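Local coordinates for Tat pathway signal sequence domain protein (Parabacteroides merdae, PDB 4Q9A) that probably hydrolyses ester bonds as a GDSL-like lipase or acylhydrolase of the SGNH hydrolase clan, at residues D19-F24 with K69-G74; L53-Q58 with N220-A225; Q82-W87 with R128-Y133; P96-I101 with N140-L145. All blocks are in the same frame, centred on the assembly; numbering follows the deposited sequence.

Contact 1. Residues D19-F24 with K69-G74; sequences DCVILF and KIYNRG
Val21 to Phe24 and Lys69 to Asn72 run as parallel neighbours in the sheet, axes 4.7 Å apart and 17° from alignment. Five backbone hydrogen bonds alternate between them: Lys69 N to Cys20 O, Ile22 N to Lys69 O, Tyr71 N to Ile22 O, Phe24 N to Tyr71 O, and Arg73 N to Phe24 O (2.8 Å).

Apolar contacts add to both faces. On one, Ile22 and Ile70 lie side by side, CD1 to CG1 4.2 Å. With CG1 beside the backbone N (chi1 -48°), Ile70 CG2 is anti to that N and meets the Phe24 ring at its edge, 3.6 Å from CE1. On the other face, Leu23 CD1 sits 3.8 Å from Tyr71 CB and equally close to Arg73 CG.

Polar ends turn outward from the pair. Asn72 OD1 accepts from Gly74 N at 3.0 Å, an Asx turn, while its ND2 gives to the carbonyls of Phe47 and Thr30; the Arg73 guanidinium reaches those of Ser38 and Arg36.

The chemistry is thus divided: main chain holds strand to strand, apolar groups, the Phe24 and Tyr71 side chains among them, line both faces, and Asn72 and Arg73 tie on helix 44-47 and the loops around it.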
loop_
_atom_site.group_PDB
_atom_site.type_symbol
_atom_site.label_atom_id
_atom_site.label_comp_id
_atom_site.label_asym_id
_atom_site.label_seq_id
_atom_site.Cartn_x
_atom_site.Cartn_y
_atom_site.Cartn_z
ATOM N N ASP A 19 15.536 13.170 -7.484
ATOM C CA ASP A 19 16.320 12.456 -6.475
ATOM C C ASP A 19 16.156 13.090 -5.067
ATOM O O ASP A 19 17.084 13.038 -4.259
ATOM C CB ASP A 19 17.813 12.367 -6.884
ATOM C CG ASP A 19 18.049 11.984 -8.333
ATOM O OD1 ASP A 19 17.559 10.911 -8.754
ATOM O OD2 ASP A 19 18.751 12.739 -9.042
ATOM N N CYS A 20 14.968 13.638 -4.767
ATOM C CA CYS A 20 14.654 14.243 -3.465
ATOM C C CYS A 20 14.620 13.177 -2.365
ATOM O O CYS A 20 14.161 12.057 -2.603
ATOM C CB CYS A 20 13.332 15.005 -3.518
ATOM S SG CYS A 20 11.897 13.953 -3.903
ATOM N N VAL A 21 15.090 13.528 -1.158
ATOM C CA VAL A 21 15.101 12.590 -0.031
ATOM C C VAL A 21 13.869 12.869 0.856
ATOM O O VAL A 21 13.659 14.006 1.294
ATOM C CB VAL A 21 16.463 12.639 0.739
ATOM C CG1 VAL A 21 16.395 11.951 2.104
ATOM C CG2 VAL A 21 17.568 12.015 -0.098
ATOM N N ILE A 22 13.050 11.829 1.091
ATOM C CA ILE A 22 11.867 11.939 1.966
ATOM C C ILE A 22 12.100 11.019 3.163
ATOM O O ILE A 22 12.435 9.841 2.987
ATOM C CB ILE A 22 10.505 11.681 1.259
ATOM C CG1 ILE A 22 10.282 12.686 0.114
ATOM C CG2 ILE A 22 9.353 11.765 2.254
ATOM C CD1 ILE A 22 9.629 12.073 -1.107
ATOM N N LEU A 23 11.975 11.581 4.376
ATOM C CA LEU A 23 12.225 10.840 5.602
ATOM C C LEU A 23 11.037 10.914 6.542
ATOM O O LEU A 23 10.592 11.996 6.925
ATOM C CB LEU A 23 13.513 11.346 6.305
ATOM C CG LEU A 23 13.832 10.766 7.688
ATOM C CD1 LEU A 23 14.135 9.273 7.625
ATOM C CD2 LEU A 23 14.966 11.510 8.329
ATOM N N PHE A 24 10.572 9.739 6.949
ATOM C CA PHE A 24 9.483 9.545 7.902
ATOM C C PHE A 24 10.090 9.261 9.251
ATOM O O PHE A 24 10.964 8.388 9.391
ATOM C CB PHE A 24 8.536 8.417 7.454
ATOM C CG PHE A 24 7.758 8.811 6.228
ATOM C CD1 PHE A 24 8.271 8.587 4.953
ATOM C CD2 PHE A 24 6.533 9.446 6.340
ATOM C CE1 PHE A 24 7.575 9.005 3.822
ATOM C CE2 PHE A 24 5.826 9.838 5.203
ATOM C CZ PHE A 24 6.360 9.627 3.951
ATOM N N LYS A 69 13.954 9.226 -3.071
ATOM C CA LYS A 69 14.605 8.262 -2.185
ATOM C C LYS A 69 13.911 8.404 -0.840
ATOM O O LYS A 69 14.056 9.444 -0.182
ATOM C CB LYS A 69 16.138 8.489 -2.094
ATOM C CG LYS A 69 16.851 8.866 -3.410
ATOM C CD LYS A 69 18.342 8.517 -3.351
ATOM C CE LYS A 69 19.183 9.423 -4.200
ATOM N NZ LYS A 69 20.624 9.113 -4.076
ATOM N N ILE A 70 13.078 7.403 -0.479
ATOM C CA ILE A 70 12.252 7.435 0.734
ATOM C C ILE A 70 12.826 6.515 1.829
ATOM O O ILE A 70 13.182 5.357 1.574
ATOM C CB ILE A 70 10.763 7.121 0.411
ATOM C CG1 ILE A 70 10.276 7.964 -0.806
ATOM C CG2 ILE A 70 9.873 7.397 1.634
ATOM C CD1 ILE A 70 8.968 7.580 -1.406
ATOM N N TYR A 71 12.920 7.068 3.050
ATOM C CA TYR A 71 13.474 6.413 4.238
ATOM C C TYR A 71 12.509 6.495 5.415
ATOM O O TYR A 71 11.703 7.426 5.481
ATOM C CB TYR A 71 14.824 7.071 4.622
ATOM C CG TYR A 71 15.915 6.816 3.612
ATOM C CD1 TYR A 71 16.669 5.649 3.652
ATOM C CD2 TYR A 71 16.196 7.742 2.613
ATOM C CE1 TYR A 71 17.675 5.407 2.722
ATOM C CE2 TYR A 71 17.200 7.508 1.673
ATOM C CZ TYR A 71 17.941 6.340 1.736
ATOM O OH TYR A 71 18.922 6.062 0.821
ATOM N N ASN A 72 12.619 5.527 6.353
ATOM C CA ASN A 72 11.835 5.454 7.589
ATOM C C ASN A 72 12.797 5.289 8.763
ATOM O O ASN A 72 13.634 4.379 8.746
ATOM C CB ASN A 72 10.818 4.296 7.535
ATOM C CG ASN A 72 9.873 4.134 8.723
ATOM O OD1 ASN A 72 9.985 4.776 9.781
ATOM N ND2 ASN A 72 8.932 3.208 8.589
ATOM N N ARG A 73 12.707 6.177 9.771
ATOM C CA ARG A 73 13.581 6.051 10.941
ATOM C C ARG A 73 12.791 5.974 12.277
ATOM O O ARG A 73 13.406 5.993 13.353
ATOM C CB ARG A 73 14.649 7.156 10.979
ATOM C CG ARG A 73 15.812 6.898 10.015
ATOM C CD ARG A 73 16.541 5.568 10.227
ATOM N NE ARG A 73 16.542 4.736 9.020
ATOM C CZ ARG A 73 17.038 3.501 8.952
ATOM N NH1 ARG A 73 17.567 2.928 10.029
ATOM N NH2 ARG A 73 16.978 2.818 7.818
ATOM N N GLY A 74 11.463 5.812 12.185
ATOM C CA GLY A 74 10.599 5.692 13.347
ATOM C C GLY A 74 10.990 4.540 14.251
ATOM O O GLY A 74 11.466 3.500 13.774
#

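Contact 2. Residues L53-Q58 with N220-A225; sequences LFTATQ and NMWMEA
Thr55 and Gln58 meet Asn220, Trp222 and Met223 in a mostly buried helix-helix contact, where helices 51-62 and 212-226 pack together on one side of the parallel sheet. The local axes come within 9.5 Å of each other, at 47°. Helix 51-62 also faces the dimer interface, where Phe54 packs on Thr57 of the second subunit.

Thr55 offers its methyl. The Thr55 and Trp222 side chains cross at about a right angle, and Thr55 CG2 comes obliquely to the indole, 3.4 Å from Trp222 CE3; OG1 is turned back to its own helix and bonds Tyr51 O. Gln58 works from both ends of its amide. NE2 gives a hydrogen bond to Asn220 OD1 (3.1 Å), arriving in the plane of that carbonyl, although the two amides are turned 73° against each other; a weak second bond runs from NE2 to Phe54 O. OE1 rests on Met223, a selenomethionine, 3.5 Å from its CG. Bends at chi2 and chi3 fold that chain back, bringing Met223 CE to 3.8 Å from Gln58 CB and SE to 4.1 Å from Thr55 O.

Beyond the pair, Trp222 NE1 bonds Ser100 OG on strand 98-102 and its ring meets Phe24 of strand 21-26, while Met221 and Ala225 touch strand 183-185.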
loop_
_atom_site.group_PDB
_atom_site.type_symbol
_atom_site.label_atom_id
_atom_site.label_comp_id
_atom_site.label_asym_id
_atom_site.label_seq_id
_atom_site.Cartn_x
_atom_site.Cartn_y
_atom_site.Cartn_z
ATOM N N LEU A 53 4.645 2.871 4.462
ATOM C CA LEU A 53 4.697 2.026 3.276
ATOM C C LEU A 53 3.685 2.533 2.213
ATOM O O LEU A 53 4.068 2.781 1.071
ATOM C CB LEU A 53 4.424 0.553 3.672
ATOM C CG LEU A 53 3.961 -0.428 2.590
ATOM C CD1 LEU A 53 5.039 -0.640 1.533
ATOM C CD2 LEU A 53 3.560 -1.753 3.204
ATOM N N PHE A 54 2.425 2.743 2.625
ATOM C CA PHE A 54 1.320 3.145 1.765
ATOM C C PHE A 54 1.461 4.565 1.224
ATOM O O PHE A 54 0.998 4.822 0.114
ATOM C CB PHE A 54 -0.002 2.936 2.493
ATOM C CG PHE A 54 -0.191 1.463 2.768
ATOM C CD1 PHE A 54 -0.503 0.578 1.735
ATOM C CD2 PHE A 54 0.038 0.942 4.039
ATOM C CE1 PHE A 54 -0.608 -0.801 1.973
ATOM C CE2 PHE A 54 -0.084 -0.430 4.284
ATOM C CZ PHE A 54 -0.410 -1.294 3.248
ATOM N N THR A 55 2.131 5.450 1.969
ATOM C CA THR A 55 2.416 6.828 1.572
ATOM C C THR A 55 3.570 6.817 0.568
ATOM O O THR A 55 3.516 7.499 -0.455
ATOM C CB THR A 55 2.776 7.671 2.813
ATOM O OG1 THR A 55 1.936 7.306 3.908
ATOM C CG2 THR A 55 2.693 9.163 2.555
ATOM N N ALA A 56 4.628 6.040 0.888
ATOM C CA ALA A 56 5.834 5.902 0.084
ATOM C C ALA A 56 5.512 5.414 -1.327
ATOM O O ALA A 56 5.926 6.047 -2.304
ATOM C CB ALA A 56 6.800 4.960 0.763
ATOM N N THR A 57 4.716 4.332 -1.433
ATOM C CA THR A 57 4.348 3.715 -2.705
ATOM C C THR A 57 3.549 4.707 -3.590
ATOM O O THR A 57 3.767 4.737 -4.809
ATOM C CB THR A 57 3.625 2.414 -2.466
ATOM O OG1 THR A 57 2.547 2.635 -1.554
ATOM C CG2 THR A 57 4.559 1.329 -1.941
ATOM N N GLN A 58 2.705 5.570 -2.968
ATOM C CA GLN A 58 1.952 6.608 -3.681
ATOM C C GLN A 58 2.912 7.646 -4.235
ATOM O O GLN A 58 2.724 8.124 -5.359
ATOM C CB GLN A 58 0.916 7.274 -2.762
ATOM C CG GLN A 58 -0.259 6.375 -2.449
ATOM C CD GLN A 58 -1.384 7.141 -1.827
ATOM O OE1 GLN A 58 -1.895 8.105 -2.403
ATOM N NE2 GLN A 58 -1.848 6.684 -0.671
ATOM N N ASN A 220 -3.446 8.561 2.435
ATOM C CA ASN A 220 -4.264 9.424 1.587
ATOM C C ASN A 220 -4.332 10.848 2.146
ATOM O O ASN A 220 -4.261 11.811 1.375
ATOM C CB ASN A 220 -5.672 8.843 1.438
ATOM C CG ASN A 220 -5.765 7.502 0.740
ATOM O OD1 ASN A 220 -4.804 7.003 0.136
ATOM N ND2 ASN A 220 -6.949 6.901 0.781
HETATM N N MSE A 221 -4.445 10.974 3.486
HETATM C CA MSE A 221 -4.495 12.265 4.184
HETATM C C MSE A 221 -3.189 13.041 3.983
HETATM O O MSE A 221 -3.200 14.229 3.648
HETATM C CB MSE A 221 -4.746 12.050 5.673
HETATM C CG MSE A 221 -6.137 11.539 5.987
HETATM SE SE MSE A 221 -6.655 12.015 7.795
HETATM C CE MSE A 221 -6.843 13.935 7.506
ATOM N N TRP A 222 -2.075 12.337 4.174
ATOM C CA TRP A 222 -0.724 12.830 4.017
ATOM C C TRP A 222 -0.496 13.296 2.582
ATOM O O TRP A 222 0.002 14.405 2.385
ATOM C CB TRP A 222 0.264 11.733 4.406
ATOM C CG TRP A 222 1.641 12.216 4.727
ATOM C CD1 TRP A 222 2.211 12.310 5.966
ATOM C CD2 TRP A 222 2.676 12.528 3.781
ATOM N NE1 TRP A 222 3.532 12.679 5.854
ATOM C CE2 TRP A 222 3.844 12.821 4.522
ATOM C CE3 TRP A 222 2.729 12.590 2.372
ATOM C CZ2 TRP A 222 5.038 13.205 3.904
ATOM C CZ3 TRP A 222 3.917 12.947 1.760
ATOM C CH2 TRP A 222 5.051 13.261 2.519
HETATM N N MSE A 223 -0.898 12.499 1.581
HETATM C CA MSE A 223 -0.725 12.912 0.189
HETATM C C MSE A 223 -1.549 14.174 -0.097
HETATM O O MSE A 223 -1.065 15.075 -0.768
HETATM C CB MSE A 223 -1.098 11.779 -0.765
HETATM C CG MSE A 223 -0.144 10.603 -0.701
HETATM SE SE MSE A 223 1.677 11.051 -1.188
HETATM C CE MSE A 223 1.428 11.019 -3.111
ATOM N N GLU A 224 -2.762 14.258 0.487
ATOM C CA GLU A 224 -3.680 15.387 0.357
ATOM C C GLU A 224 -3.151 16.640 1.073
ATOM O O GLU A 224 -3.109 17.689 0.444
ATOM C CB GLU A 224 -5.062 15.023 0.896
ATOM C CG GLU A 224 -6.185 15.844 0.288
ATOM C CD GLU A 224 -7.563 15.254 0.520
ATOM O OE1 GLU A 224 -7.859 14.177 -0.051
ATOM O OE2 GLU A 224 -8.351 15.879 1.268
ATOM N N ALA A 225 -2.771 16.549 2.367
ATOM C CA ALA A 225 -2.286 17.700 3.144
ATOM C C ALA A 225 -1.053 18.349 2.507
ATOM O O ALA A 225 -0.946 19.575 2.489
ATOM C CB ALA A 225 -1.973 17.287 4.580
#

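Contact 3. Residues Q82-W87 with R128-Y133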
loop_
_atom_site.group_PDB
_atom_site.type_symbol
_atom_site.label_atom_id
_atom_site.label_comp_id
_atom_site.label_asym_id
_atom_site.label_seq_id
_atom_site.Cartn_x
_atom_site.Cartn_y
_atom_site.Cartn_z
ATOM N N GLN A 82 13.187 11.361 23.010
ATOM C CA GLN A 82 13.795 10.170 22.425
ATOM C C GLN A 82 14.096 10.355 20.931
ATOM O O GLN A 82 15.023 9.714 20.439
ATOM C CB GLN A 82 12.936 8.939 22.676
ATOM C CG GLN A 82 13.217 8.349 24.048
ATOM C CD GLN A 82 12.116 7.481 24.588
ATOM O OE1 GLN A 82 10.965 7.523 24.144
ATOM N NE2 GLN A 82 12.447 6.698 25.597
ATOM N N LEU A 83 13.370 11.254 20.227
ATOM C CA LEU A 83 13.670 11.590 18.825
ATOM C C LEU A 83 14.929 12.432 18.793
ATOM O O LEU A 83 15.819 12.160 17.991
ATOM C CB LEU A 83 12.530 12.344 18.097
ATOM C CG LEU A 83 11.209 11.644 17.835
ATOM C CD1 LEU A 83 10.309 12.537 17.025
ATOM C CD2 LEU A 83 11.380 10.316 17.116
ATOM N N ARG A 84 15.011 13.452 19.666
ATOM C CA ARG A 84 16.179 14.325 19.774
ATOM C C ARG A 84 17.475 13.499 20.083
ATOM O O ARG A 84 18.489 13.733 19.440
ATOM C CB ARG A 84 15.934 15.426 20.832
ATOM C CG ARG A 84 17.042 16.473 20.986
ATOM C CD ARG A 84 17.248 17.353 19.759
ATOM N NE ARG A 84 18.307 18.351 19.943
ATOM C CZ ARG A 84 19.607 18.114 19.772
ATOM N NH1 ARG A 84 20.031 16.901 19.428
ATOM N NH2 ARG A 84 20.496 19.080 19.966
ATOM N N GLU A 85 17.408 12.513 21.013
ATOM C CA GLU A 85 18.506 11.609 21.378
ATOM C C GLU A 85 19.202 10.939 20.184
ATOM O O GLU A 85 20.339 10.491 20.344
ATOM C CB GLU A 85 17.980 10.462 22.240
ATOM C CG GLU A 85 17.652 10.763 23.680
ATOM C CD GLU A 85 17.142 9.535 24.419
ATOM O OE1 GLU A 85 16.667 8.571 23.764
ATOM O OE2 GLU A 85 17.233 9.541 25.668
ATOM N N ARG A 86 18.508 10.792 19.034
ATOM C CA ARG A 86 19.036 10.104 17.850
ATOM C C ARG A 86 18.816 10.932 16.587
ATOM O O ARG A 86 18.882 10.405 15.469
ATOM C CB ARG A 86 18.391 8.705 17.704
ATOM C CG ARG A 86 16.868 8.715 17.790
ATOM C CD ARG A 86 16.261 7.327 17.681
ATOM N NE ARG A 86 14.798 7.371 17.544
ATOM C CZ ARG A 86 14.154 7.382 16.380
ATOM N NH1 ARG A 86 14.832 7.359 15.235
ATOM N NH2 ARG A 86 12.831 7.402 16.349
ATOM N N TRP A 87 18.571 12.230 16.771
ATOM C CA TRP A 87 18.262 13.139 15.686
ATOM C C TRP A 87 19.419 13.320 14.697
ATOM O O TRP A 87 19.174 13.586 13.521
ATOM C CB TRP A 87 17.836 14.488 16.263
ATOM C CG TRP A 87 16.897 15.235 15.375
ATOM C CD1 TRP A 87 17.125 16.437 14.783
ATOM C CD2 TRP A 87 15.605 14.797 14.915
ATOM N NE1 TRP A 87 16.033 16.809 14.034
ATOM C CE2 TRP A 87 15.084 15.821 14.099
ATOM C CE3 TRP A 87 14.804 13.673 15.176
ATOM C CZ2 TRP A 87 13.814 15.741 13.516
ATOM C CZ3 TRP A 87 13.546 13.597 14.601
ATOM C CH2 TRP A 87 13.064 14.617 13.776
ATOM N N ARG A 128 9.047 22.058 20.163
ATOM C CA ARG A 128 9.464 23.389 19.743
ATOM C C ARG A 128 10.978 23.365 19.538
ATOM O O ARG A 128 11.472 23.730 18.465
ATOM C CB ARG A 128 9.045 24.465 20.772
ATOM C CG ARG A 128 9.421 25.879 20.315
ATOM C CD ARG A 128 8.778 27.003 21.117
ATOM N NE ARG A 128 7.314 26.939 21.081
ATOM C CZ ARG A 128 6.544 26.717 22.145
ATOM N NH1 ARG A 128 7.089 26.592 23.357
ATOM N NH2 ARG A 128 5.224 26.641 22.014
ATOM N N ALA A 129 11.692 22.843 20.559
ATOM C CA ALA A 129 13.141 22.712 20.607
ATOM C C ALA A 129 13.646 21.849 19.456
ATOM O O ALA A 129 14.603 22.265 18.789
ATOM C CB ALA A 129 13.567 22.133 21.943
ATOM N N LEU A 130 12.982 20.686 19.197
ATOM C CA LEU A 130 13.327 19.764 18.101
ATOM C C LEU A 130 13.136 20.409 16.713
ATOM O O LEU A 130 13.958 20.199 15.819
ATOM C CB LEU A 130 12.511 18.462 18.179
ATOM C CG LEU A 130 12.967 17.298 17.255
ATOM C CD1 LEU A 130 14.384 16.886 17.529
ATOM C CD2 LEU A 130 12.074 16.078 17.416
ATOM N N LEU A 131 12.062 21.200 16.550
ATOM C CA LEU A 131 11.753 21.888 15.298
ATOM C C LEU A 131 12.700 23.075 15.081
ATOM O O LEU A 131 13.111 23.311 13.942
ATOM C CB LEU A 131 10.280 22.334 15.280
ATOM C CG LEU A 131 9.266 21.188 15.154
ATOM C CD1 LEU A 131 7.864 21.617 15.630
ATOM C CD2 LEU A 131 9.264 20.577 13.728
ATOM N N LYS A 132 13.064 23.800 16.163
ATOM C CA LYS A 132 13.976 24.944 16.080
ATOM C C LYS A 132 15.337 24.463 15.590
ATOM O O LYS A 132 15.883 25.028 14.647
ATOM C CB LYS A 132 14.097 25.667 17.446
ATOM C CG LYS A 132 14.915 26.954 17.411
ATOM C CD LYS A 132 14.868 27.708 18.735
ATOM C CE LYS A 132 16.032 28.661 18.915
ATOM N NZ LYS A 132 17.248 27.960 19.414
ATOM N N TYR A 133 15.838 23.380 16.206
ATOM C CA TYR A 133 17.102 22.726 15.898
ATOM C C TYR A 133 17.109 22.170 14.471
ATOM O O TYR A 133 18.108 22.318 13.762
ATOM C CB TYR A 133 17.351 21.609 16.924
ATOM C CG TYR A 133 18.623 20.815 16.719
ATOM C CD1 TYR A 133 19.864 21.337 17.080
ATOM C CD2 TYR A 133 18.584 19.517 16.223
ATOM C CE1 TYR A 133 21.039 20.605 16.905
ATOM C CE2 TYR A 133 19.751 18.771 16.053
ATOM C CZ TYR A 133 20.976 19.318 16.395
ATOM O OH TYR A 133 22.123 18.581 16.237
#
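Arg84 and Leu130 mark the closest backbone approach, CA to CA 6.4 Å, and a type I turn spans Arg84 to Trp87, laying side chains against the flank of helix 120-137.

Leu130 drives in among them. Its CD1 stands over the face of the Trp87 indole, 3.5 Å from the centroid of the five-membered ring, a CH-pi contact almost on the ring normal. CD2 sits by the six-membered ring of Trp87 and also meets Leu83 CB at 3.8 Å, and the aliphatic part of Arg84 closes in through CD, 3.7 Å from Leu130 CD1. Further along, the Arg84 guanidinium lies flat on Tyr133: the planes are 12° apart and CZ sits 3.8 Å from the ring centroid, a cation-pi stack. A bend at chi2 of Arg84 (65°) together with a turn at chi4 (83°) sets the group onto that face. Trp87 CD1 comes to the edge of the same tyrosine ring, in its plane, 3.7 Å from Tyr133 CD2.

A serine in place of Tyr133 would probably leave the guanidinium without its stacking surface and open a gap beside the indole.

The polar ends are served outside: Arg84 NH1 forms a salt bridge with Glu88, and Trp87 NE1 bonds Thr134 OG1. The contact is therefore held by dispersion and cation-pi attraction, while Glu88 probably balances the arginine's charge.

Contact 4. Residues P96-I101 with N140-L145; sequences PDVLSI and NTQIVL
Val98, Ser100, Gln142 and Val144 stand on one face of this strand pair, Leu99, Ile101, Ile143 and Leu145 on the other, and neither segment contributes an aromatic ring. The strands are parallel, their axes 4.7 Å apart at 20°.

Four backbone bonds stitch them: Gln142 N to Asp97 O, Leu99 N to Gln142 O, Val144 N to Leu99 O, and Ile101 N to Val144 O (2.9 Å). A side chain supplies a fifth at the strands' entry, where Thr141 OG1 gives to Pro96 O at 2.6 Å, nearly along the C=O axis. With OG1 beside the backbone N (chi1 -61°), the methyl CG2 is anti to that N and faces Leu99 CB, 3.6 Å away. A valine here would probably leave Pro96 O without its hydroxyl donor and this end of the strand pair without its side-chain bond.

Aliphatic branches add further contacts. Val98 CG1 meets Val144 CG2 at 4.1 Å on the face they share with Ser100; on the face of Leu99, Ile101 touches two side chains, CD1 to Ile143 CG2 at 4.1 Å and CB to Leu145 CD1 at 4.0 Å.

Strand 98-102 is central, bonded on its other side to strand 21-26, and Asp97 OD2 accepts from Val21 N. Helix 120-137 covers the face of Leu99 and Ile143 through Leu131 and Thr134. Across the sheet, Trp222 and Thr226 of helix 212-226 lie on Val144, and Ile14 packs against Val98, Gln142 and Val144.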
loop_
_atom_site.group_PDB
_atom_site.type_symbol
_atom_site.label_atom_id
_atom_site.label_comp_id
_atom_site.label_asym_id
_atom_site.label_seq_id
_atom_site.Cartn_x
_atom_site.Cartn_y
_atom_site.Cartn_z
ATOM N N PRO A 96 17.406 15.299 4.811
ATOM C CA PRO A 96 16.129 15.168 4.096
ATOM C C PRO A 96 15.612 16.461 3.478
ATOM O O PRO A 96 15.626 17.528 4.106
ATOM C CB PRO A 96 15.163 14.670 5.176
ATOM C CG PRO A 96 15.777 15.120 6.473
ATOM C CD PRO A 96 17.239 15.006 6.252
ATOM N N ASP A 97 15.135 16.343 2.239
ATOM C CA ASP A 97 14.514 17.440 1.505
ATOM C C ASP A 97 13.094 17.673 2.070
ATOM O O ASP A 97 12.618 18.818 2.158
ATOM C CB ASP A 97 14.510 17.115 0.001
ATOM C CG ASP A 97 15.913 17.115 -0.610
ATOM O OD1 ASP A 97 16.614 18.139 -0.489
ATOM O OD2 ASP A 97 16.301 16.096 -1.216
ATOM N N VAL A 98 12.446 16.569 2.483
ATOM C CA VAL A 98 11.111 16.532 3.076
ATOM C C VAL A 98 11.168 15.612 4.299
ATOM O O VAL A 98 11.484 14.426 4.178
ATOM C CB VAL A 98 10.029 16.092 2.056
ATOM C CG1 VAL A 98 8.664 15.943 2.716
ATOM C CG2 VAL A 98 9.949 17.071 0.899
ATOM N N LEU A 99 10.887 16.170 5.470
ATOM C CA LEU A 99 10.897 15.424 6.722
ATOM C C LEU A 99 9.481 15.386 7.313
ATOM O O LEU A 99 8.824 16.408 7.401
ATOM C CB LEU A 99 11.919 16.059 7.703
ATOM C CG LEU A 99 11.884 15.623 9.168
ATOM C CD1 LEU A 99 12.421 14.208 9.354
ATOM C CD2 LEU A 99 12.629 16.594 10.013
ATOM N N SER A 100 9.022 14.199 7.700
ATOM C CA SER A 100 7.692 13.980 8.258
ATOM C C SER A 100 7.823 13.487 9.696
ATOM O O SER A 100 8.604 12.567 9.979
ATOM C CB SER A 100 6.891 12.999 7.403
ATOM O OG SER A 100 5.691 12.621 8.055
ATOM N N ILE A 101 7.081 14.131 10.610
ATOM C CA ILE A 101 7.129 13.798 12.029
ATOM C C ILE A 101 5.723 13.519 12.556
ATOM O O ILE A 101 4.815 14.334 12.377
ATOM C CB ILE A 101 7.848 14.917 12.857
ATOM C CG1 ILE A 101 9.286 15.154 12.333
ATOM C CG2 ILE A 101 7.837 14.600 14.390
ATOM C CD1 ILE A 101 9.839 16.497 12.589
ATOM N N ASN A 140 16.723 24.203 4.620
ATOM C CA ASN A 140 15.910 24.018 3.405
ATOM C C ASN A 140 14.940 22.843 3.506
ATOM O O ASN A 140 14.207 22.564 2.550
ATOM C CB ASN A 140 16.786 23.813 2.183
ATOM C CG ASN A 140 17.779 24.911 1.947
ATOM O OD1 ASN A 140 18.980 24.651 1.841
ATOM N ND2 ASN A 140 17.307 26.149 1.884
ATOM N N THR A 141 14.927 22.144 4.640
ATOM C CA THR A 141 14.029 21.015 4.812
ATOM C C THR A 141 12.582 21.503 4.977
ATOM O O THR A 141 12.297 22.422 5.773
ATOM C CB THR A 141 14.474 20.140 5.988
ATOM O OG1 THR A 141 15.784 19.643 5.681
ATOM C CG2 THR A 141 13.531 18.954 6.232
ATOM N N GLN A 142 11.689 20.867 4.206
ATOM C CA GLN A 142 10.267 21.067 4.260
ATOM C C GLN A 142 9.729 20.073 5.282
ATOM O O GLN A 142 9.901 18.860 5.113
ATOM C CB GLN A 142 9.665 20.850 2.874
ATOM C CG GLN A 142 10.066 21.885 1.853
ATOM C CD GLN A 142 9.425 21.592 0.521
ATOM O OE1 GLN A 142 8.222 21.811 0.307
ATOM N NE2 GLN A 142 10.217 21.106 -0.413
ATOM N N ILE A 143 9.134 20.586 6.376
ATOM C CA ILE A 143 8.589 19.736 7.432
ATOM C C ILE A 143 7.061 19.520 7.238
ATOM O O ILE A 143 6.305 20.446 6.914
ATOM C CB ILE A 143 8.912 20.273 8.857
ATOM C CG1 ILE A 143 10.395 20.611 9.013
ATOM C CG2 ILE A 143 8.462 19.276 9.934
ATOM C CD1 ILE A 143 10.737 21.370 10.279
ATOM N N VAL A 144 6.652 18.254 7.442
ATOM C CA VAL A 144 5.300 17.726 7.455
ATOM C C VAL A 144 5.104 17.257 8.883
ATOM O O VAL A 144 5.660 16.229 9.267
ATOM C CB VAL A 144 5.028 16.591 6.419
ATOM C CG1 VAL A 144 3.558 16.228 6.392
ATOM C CG2 VAL A 144 5.497 16.964 5.031
ATOM N N LEU A 145 4.391 18.053 9.688
ATOM C CA LEU A 145 4.074 17.715 11.071
ATOM C C LEU A 145 2.677 17.104 11.099
ATOM O O LEU A 145 1.734 17.714 10.597
ATOM C CB LEU A 145 4.197 18.940 11.989
ATOM C CG LEU A 145 4.192 18.641 13.488
ATOM C CD1 LEU A 145 5.437 17.868 13.924
ATOM C CD2 LEU A 145 4.035 19.903 14.283
#

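How the contacts relate
Contacts 1 and 4 are neighbouring strand pairs of one parallel sheet, centres about 9 Å apart, joined where Leu23 O meets Ser100 N at 2.8 Å. The helical contacts, contact 2 and contact 3, lie on opposite sides of the chain's centre, about 24 Å apart between centres, with the sheet between. Contact 2 touches it through Trp222 and Phe24 (CE2 to CE2 3.6 Å); contact 3 touches it through Trp87 CZ2 and Leu99 CD2 at 3.8 Å. Arg86 NH1 reaches Arg73 O at 2.7 Å, linking contact 3 to contact 1. Strand 21-26 leads to Ser28, a phosphoserine here, which by sequence probably matches the serine of the family's GDS motif.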